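Local coordinates for protein peptidase (Yersinia bercovieri, PDB 5NYW) that is of unknown function but belongs to the Ntn-hydrolase superfamily as an ancestral proteasome beta-subunit (Anbu), forms large multimers and may act as a peptidase, at residues Thr1-Ala5 / Ala15-Thr20; Met6-Leu12 / Gly124-Phe128; Arg31-Leu35 / Val45-Ala49. All blocks are in the same frame, centred on the assembly; numbering follows the deposited sequence.

Contact 1: residues Thr1-Ala5 / Ala15-Thr20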
# COMPACT_ATOMS: atom_id res chain seq x y z
N THR L 1 18.08 -6.24 -38.40
CA THR L 1 18.93 -5.83 -37.28
C THR L 1 19.74 -7.03 -36.74
O THR L 1 19.20 -7.96 -36.11
CB THR L 1 18.09 -5.17 -36.15
OG1 THR L 1 17.44 -4.00 -36.65
CG2 THR L 1 18.97 -4.76 -35.01
N TYR L 2 21.04 -6.98 -36.96
CA TYR L 2 21.97 -7.97 -36.43
C TYR L 2 23.33 -7.31 -36.12
O TYR L 2 23.94 -6.66 -36.97
CB TYR L 2 22.13 -9.13 -37.43
CG TYR L 2 23.24 -10.10 -37.09
CD1 TYR L 2 23.42 -10.53 -35.79
CD2 TYR L 2 24.09 -10.59 -38.06
CE1 TYR L 2 24.42 -11.40 -35.46
CE2 TYR L 2 25.11 -11.47 -37.74
CZ TYR L 2 25.27 -11.87 -36.43
OH TYR L 2 26.26 -12.76 -36.07
N CYS L 3 23.77 -7.44 -34.87
CA CYS L 3 25.06 -6.90 -34.46
C CYS L 3 25.88 -7.97 -33.74
O CYS L 3 25.34 -8.78 -33.00
CB CYS L 3 24.89 -5.67 -33.56
SG CYS L 3 23.87 -4.31 -34.24
N VAL L 4 27.19 -7.98 -33.97
CA VAL L 4 28.06 -8.91 -33.26
C VAL L 4 29.32 -8.17 -32.81
O VAL L 4 29.81 -7.27 -33.49
CB VAL L 4 28.42 -10.17 -34.13
CG1 VAL L 4 29.08 -9.79 -35.46
CG2 VAL L 4 29.30 -11.15 -33.34
N ALA L 5 29.82 -8.54 -31.64
CA ALA L 5 31.06 -7.99 -31.15
C ALA L 5 31.89 -9.11 -30.56
O ALA L 5 31.36 -9.98 -29.88
CB ALA L 5 30.80 -6.90 -30.12
N ALA L 15 30.61 -5.96 -35.80
CA ALA L 15 29.85 -5.93 -37.05
C ALA L 15 28.35 -5.68 -36.85
O ALA L 15 27.70 -6.35 -36.04
CB ALA L 15 30.06 -7.20 -37.81
N SER L 16 27.82 -4.72 -37.60
CA SER L 16 26.40 -4.41 -37.56
C SER L 16 25.81 -4.25 -38.95
O SER L 16 26.41 -3.63 -39.83
CB SER L 16 26.15 -3.11 -36.79
OG SER L 16 26.49 -3.24 -35.43
N ASP L 17 24.58 -4.75 -39.13
CA ASP L 17 23.85 -4.45 -40.35
C ASP L 17 23.18 -3.09 -40.18
O ASP L 17 23.48 -2.37 -39.23
CB ASP L 17 22.83 -5.55 -40.70
CG ASP L 17 21.52 -5.40 -39.94
OD1 ASP L 17 21.57 -5.08 -38.74
OD2 ASP L 17 20.45 -5.56 -40.56
N SER L 18 22.27 -2.74 -41.08
CA SER L 18 21.62 -1.45 -40.99
C SER L 18 20.13 -1.50 -41.29
O SER L 18 19.44 -0.50 -41.08
CB SER L 18 22.30 -0.46 -41.92
OG SER L 18 22.28 -0.90 -43.27
N ARG L 19 19.62 -2.65 -41.74
CA ARG L 19 18.21 -2.70 -42.11
C ARG L 19 17.39 -2.59 -40.84
O ARG L 19 17.54 -3.37 -39.91
CB ARG L 19 17.88 -3.97 -42.91
CG ARG L 19 16.44 -3.99 -43.44
CD ARG L 19 16.23 -5.08 -44.50
NE ARG L 19 16.93 -4.71 -45.74
CZ ARG L 19 17.06 -5.48 -46.82
NH1 ARG L 19 16.53 -6.70 -46.85
NH2 ARG L 19 17.72 -5.03 -47.88
N THR L 20 16.52 -1.61 -40.80
CA THR L 20 15.85 -1.28 -39.56
C THR L 20 14.35 -1.23 -39.74
O THR L 20 13.85 -0.72 -40.76
CB THR L 20 16.35 0.08 -38.99
OG1 THR L 20 17.79 0.10 -38.94
CG2 THR L 20 15.80 0.30 -37.59

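Contact 2: residues Met6-Leu12 / Gly124-Phe128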
# COMPACT_ATOMS: atom_id res chain seq x y z
N MET L 6 33.18 -9.08 -30.82
CA MET L 6 34.09 -10.13 -30.38
C MET L 6 35.25 -9.54 -29.58
O MET L 6 35.87 -8.56 -30.00
CB MET L 6 34.64 -10.90 -31.59
CG MET L 6 33.59 -11.52 -32.47
SD MET L 6 34.22 -11.98 -34.10
CE MET L 6 32.83 -12.88 -34.79
N ARG L 7 35.51 -10.12 -28.41
CA ARG L 7 36.67 -9.74 -27.61
C ARG L 7 37.74 -10.82 -27.62
O ARG L 7 37.55 -11.89 -27.04
CB ARG L 7 36.26 -9.44 -26.17
CG ARG L 7 37.42 -9.12 -25.23
CD ARG L 7 36.91 -8.97 -23.81
NE ARG L 7 37.98 -8.86 -22.82
CZ ARG L 7 38.46 -9.88 -22.11
NH1 ARG L 7 39.43 -9.66 -21.23
NH2 ARG L 7 37.98 -11.11 -22.26
N LEU L 8 38.88 -10.51 -28.24
CA LEU L 8 39.98 -11.46 -28.40
C LEU L 8 41.19 -10.95 -27.64
O LEU L 8 41.15 -9.85 -27.11
CB LEU L 8 40.33 -11.64 -29.87
CG LEU L 8 39.11 -11.74 -30.77
CD1 LEU L 8 39.44 -11.16 -32.12
CD2 LEU L 8 38.65 -13.19 -30.87
N SER L 9 42.24 -11.76 -27.58
CA SER L 9 43.45 -11.37 -26.86
C SER L 9 44.12 -10.14 -27.46
O SER L 9 44.71 -9.33 -26.74
CB SER L 9 44.43 -12.55 -26.79
OG SER L 9 44.74 -13.04 -28.08
N SER L 10 44.06 -10.02 -28.79
CA SER L 10 44.75 -8.95 -29.50
C SER L 10 43.89 -7.72 -29.83
O SER L 10 44.41 -6.72 -30.33
CB SER L 10 45.36 -9.51 -30.80
OG SER L 10 44.43 -10.29 -31.52
N GLY L 11 42.59 -7.78 -29.56
CA GLY L 11 41.70 -6.67 -29.86
C GLY L 11 40.21 -7.02 -29.94
O GLY L 11 39.79 -8.12 -29.59
N LEU L 12 39.42 -6.08 -30.45
CA LEU L 12 37.99 -6.27 -30.59
C LEU L 12 37.55 -6.18 -32.05
O LEU L 12 38.13 -5.42 -32.83
CB LEU L 12 37.22 -5.24 -29.77
CG LEU L 12 37.17 -5.31 -28.25
CD1 LEU L 12 37.43 -3.97 -27.68
CD2 LEU L 12 35.77 -5.73 -27.88
N GLY L 124 42.58 -3.18 -19.98
CA GLY L 124 42.56 -3.97 -21.20
C GLY L 124 41.22 -3.84 -21.91
O GLY L 124 40.41 -2.97 -21.60
N LEU L 125 41.00 -4.68 -22.89
CA LEU L 125 39.75 -4.67 -23.63
C LEU L 125 38.60 -5.14 -22.78
O LEU L 125 38.75 -6.11 -22.05
CB LEU L 125 39.84 -5.57 -24.84
CG LEU L 125 41.09 -5.35 -25.65
CD1 LEU L 125 41.11 -6.49 -26.62
CD2 LEU L 125 41.03 -4.01 -26.34
N ARG L 126 37.46 -4.47 -22.87
CA ARG L 126 36.27 -4.96 -22.20
C ARG L 126 35.06 -4.88 -23.13
O ARG L 126 34.96 -3.98 -23.96
CB ARG L 126 36.02 -4.18 -20.90
CG ARG L 126 37.18 -4.27 -19.95
CD ARG L 126 36.91 -3.62 -18.60
NE ARG L 126 36.08 -4.45 -17.73
CZ ARG L 126 35.83 -4.16 -16.46
NH1 ARG L 126 36.37 -3.08 -15.91
NH2 ARG L 126 35.07 -4.97 -15.72
N LEU L 127 34.17 -5.86 -23.01
CA LEU L 127 32.98 -5.97 -23.86
C LEU L 127 31.76 -6.35 -23.02
O LEU L 127 31.83 -7.31 -22.26
CB LEU L 127 33.20 -7.01 -24.96
CG LEU L 127 31.99 -7.40 -25.82
CD1 LEU L 127 31.47 -6.21 -26.59
CD2 LEU L 127 32.31 -8.58 -26.74
N PHE L 128 30.66 -5.61 -23.15
CA PHE L 128 29.44 -5.86 -22.37
C PHE L 128 28.20 -6.04 -23.24
O PHE L 128 28.10 -5.50 -24.35
CB PHE L 128 29.11 -4.72 -21.36
CG PHE L 128 30.14 -4.53 -20.27
CD1 PHE L 128 31.37 -3.93 -20.53
CD2 PHE L 128 29.90 -5.02 -18.99
CE1 PHE L 128 32.30 -3.77 -19.52
CE2 PHE L 128 30.84 -4.88 -18.00
CZ PHE L 128 32.04 -4.25 -18.26

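Contact 3: residues Arg31-Leu35 / Val45-Ala49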
# COMPACT_ATOMS: atom_id res chain seq x y z
N ARG L 31 22.12 3.61 -38.95
CA ARG L 31 23.39 3.10 -38.45
C ARG L 31 23.25 2.50 -37.03
O ARG L 31 22.62 3.09 -36.15
CB ARG L 31 24.44 4.21 -38.51
CG ARG L 31 25.84 3.80 -38.13
CD ARG L 31 26.82 4.82 -38.66
NE ARG L 31 26.44 6.15 -38.22
CZ ARG L 31 26.89 6.72 -37.11
NH1 ARG L 31 27.72 6.06 -36.32
NH2 ARG L 31 26.48 7.94 -36.78
N LYS L 32 23.85 1.32 -36.83
CA LYS L 32 23.73 0.54 -35.60
C LYS L 32 25.10 0.32 -34.94
O LYS L 32 25.32 -0.63 -34.18
CB LYS L 32 23.05 -0.82 -35.89
CG LYS L 32 21.62 -0.71 -36.44
CD LYS L 32 21.04 -2.06 -36.80
CE LYS L 32 19.64 -1.93 -37.40
NZ LYS L 32 18.63 -1.31 -36.49
N LEU L 33 26.03 1.19 -35.29
CA LEU L 33 27.35 1.18 -34.70
C LEU L 33 27.79 2.64 -34.50
O LEU L 33 28.01 3.37 -35.47
CB LEU L 33 28.34 0.41 -35.57
CG LEU L 33 29.71 0.06 -35.00
CD1 LEU L 33 30.23 -1.15 -35.74
CD2 LEU L 33 30.71 1.23 -35.10
N HIS L 34 27.92 3.06 -33.25
CA HIS L 34 28.26 4.45 -32.95
C HIS L 34 29.55 4.51 -32.15
O HIS L 34 29.87 3.58 -31.42
CB HIS L 34 27.10 5.13 -32.22
CG HIS L 34 25.88 5.30 -33.08
ND1 HIS L 34 25.67 6.43 -33.84
CD2 HIS L 34 24.86 4.47 -33.34
CE1 HIS L 34 24.53 6.30 -34.50
NE2 HIS L 34 24.02 5.11 -34.23
N LEU L 35 30.31 5.60 -32.31
CA LEU L 35 31.66 5.67 -31.74
C LEU L 35 31.84 6.75 -30.70
O LEU L 35 31.37 7.87 -30.88
CB LEU L 35 32.69 5.90 -32.84
CG LEU L 35 33.11 4.75 -33.75
CD1 LEU L 35 34.00 5.30 -34.85
CD2 LEU L 35 33.83 3.66 -32.97
N VAL L 45 32.62 1.66 -28.28
CA VAL L 45 31.68 1.31 -29.35
C VAL L 45 30.35 0.84 -28.78
O VAL L 45 30.30 -0.04 -27.91
CB VAL L 45 32.24 0.20 -30.26
CG1 VAL L 45 31.22 -0.19 -31.33
CG2 VAL L 45 33.53 0.65 -30.90
N VAL L 46 29.26 1.43 -29.29
CA VAL L 46 27.92 1.02 -28.89
C VAL L 46 27.13 0.48 -30.07
O VAL L 46 27.01 1.17 -31.10
CB VAL L 46 27.15 2.19 -28.27
CG1 VAL L 46 25.73 1.76 -27.93
CG2 VAL L 46 27.86 2.72 -27.03
N GLN L 47 26.58 -0.72 -29.96
CA GLN L 47 25.78 -1.27 -31.05
C GLN L 47 24.31 -1.42 -30.67
O GLN L 47 24.00 -1.83 -29.55
CB GLN L 47 26.35 -2.62 -31.49
CG GLN L 47 27.68 -2.51 -32.22
CD GLN L 47 28.36 -3.87 -32.34
OE1 GLN L 47 28.76 -4.46 -31.34
NE2 GLN L 47 28.50 -4.36 -33.57
N SER L 48 23.42 -1.14 -31.61
CA SER L 48 22.00 -1.07 -31.30
C SER L 48 21.16 -2.11 -32.00
O SER L 48 21.35 -2.41 -33.19
CB SER L 48 21.42 0.31 -31.64
OG SER L 48 22.10 1.34 -30.95
N ALA L 49 20.21 -2.62 -31.22
CA ALA L 49 19.16 -3.52 -31.67
C ALA L 49 17.89 -3.27 -30.85
O ALA L 49 17.94 -2.73 -29.76
CB ALA L 49 19.60 -4.94 -31.51

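Contact 1: residues Thr1-Ala5 / Ala15-Thr20
The N-terminal beta hairpin of this Ntn-hydrolase fold brings Tyr-2 and Val-4 against Asp-17 and Ala-15. Val-4 and Ala-15 form an antiparallel hydrogen-bonded pair: Val-4 N gives to Ala-15 O at 2.7 Å and Ala-15 N to Val-4 O at 2.8 Å. On the same face Val-4 CG1 rests on Ala-15 CB, 3.6 Å away, with helix 168-185 packed over Ala-15. Two residues further along, past Cys-3 and Ser-16, Asp-17 N gives to Tyr-2 O at 3.0 Å, but then strand 11-23 is interrupted and the carboxylate of Asp-17 takes over. Its chi1 of 82° sets CG between the backbone N and the carbonyl carbon, which swings OD1 to Tyr-2 N at 2.7 Å; the N-H comes in about 60° out of the carboxylate plane. OD2 accepts from Arg-19 N, closing an Asx turn, and makes a long 3.3 Å salt bridge with Thr-1 N. In proteasome-type Ntn-hydrolases the N-terminal threonine supplies the nucleophile, so this grip is consistent with Asp-17 positioning the terminus. A second, weak bond runs from Thr-1 N to Arg-19 O, while Thr-1 OG1 is hydrogen-bonded to Lys-32 NZ.

Contact 2: residues Met6-Leu12 / Gly124-Phe128
Leu-125 pushes its side chain into the turn between strands 2-7 and 11-23, with CD1 3.3 Å from Gly-11 CA and 3.4 Å from Leu-8 O. It buries more surface here than any other residue of the two segments. A bond from Leu-8 N to Gly-11 O closes the turn from within, and the methyl sits against that closed turn. The other branch, CD2, lies 3.8 Å from Leu-12 CD1, the two side chains running past one another head to tail.

The backbone of Leu-125 is used as well. Arg-7 keeps CG anti to its own N (chi1 176°) and stays extended out to NE, and this reach carries the guanidinium to the carbonyl of Leu-125. Arg-7 NE donates to Leu-125 O at 3.0 Å in a fairly straight bond of 165°. The oxygen lies close to the guanidinium plane, at its edge, whereas the donor stands well above the plane of the carbonyl, about 56° out. This is the hydrogen bond that joins the two segments; the other contacts are van der Waals, mostly from leucine methyls.

Leu-127 settles between Arg-7 and Leu-12. Its CD2 approaches Arg-7 N to 3.9 Å and also meets Arg-7 CB, while its CB lies 4.1 Å from Leu-12 CD2.

No strand pairing links the segments: 2-7 and 11-23 belong to one sheet and 126-130 to the other, and Leu-12, Leu-125 and Leu-127 pack between the layers as in a beta sandwich. Phe-146 of strand 145-149 adds to the cover on Leu-127. Beyond, helix 168-185 packs on Met-6 and Leu-8, and helix 80-98 on Arg-126 and Phe-128, the outer layers of the alpha-beta-beta-alpha arrangement.

Contact 3: residues Arg31-Leu35 / Val45-Ala49
Next to its backbone partner Val-46, His-34 brings CE1 of its imidazole over one face of the Arg-31 guanidinium, 3.3 Å above the plane and toward its rim, the ring steeply inclined to it. Two bonds pin these flat groups. His-34 NE2 gives to Arg-31 O at 3.1 Å, with the oxygen tilted 30° from the ring plane, and Arg-31 NH1 gives to Leu-33 O at 2.8 Å. Both bonds stay within segment 31-35 and link its start to its strand.

Across the contact, His-34 and Val-46 form an antiparallel hydrogen-bonded pair, His-34 N to Val-46 O at 3.0 Å with the return bond similar. Ser-48 N continues the ladder to Lys-32 O at 3.2 Å. On the other face Val-45 holds two leucines: CG1 meets Leu-33 CG, crossing it at a slant, and CG2 lies beside Leu-35 CD2 at 3.7 Å.

Lys-32 runs its aliphatic chain past Ser-48 O, CD coming within 3.6 Å, and a turn at chi4 (-61°) lets NZ bond the hydroxyl of Thr-20 as well as that of Thr-1. Gln-47 NE2 bonds with Ser-16 OG and Val-4 O. A lysine at the entry to the first strand of this hairpin, reaching the N-terminal threonine, is characteristic of proteasome-type Ntn-hydrolases, consistent with an active site here.

In the fold
All three contacts are largely buried, but contacts 1 and 3 lie near the middle of the chain and contact 2 toward one end of the sandwich. Contacts 1 and 3 are both antiparallel hairpins, one in each sheet, with centres about 8 Å apart; Ser-16 of contact 1 also meets Lys-32 O of contact 3, a probable hydrogen bond, so polar groups bridge the layers around the probable active site. Contact 2 shares strands 2-7 and 11-23 with contact 1 but joins them to the opposite sheet, which contact 3 also reaches. There the glue is mainly leucine, with one arginine bond, rather than a ladder of backbone bonds.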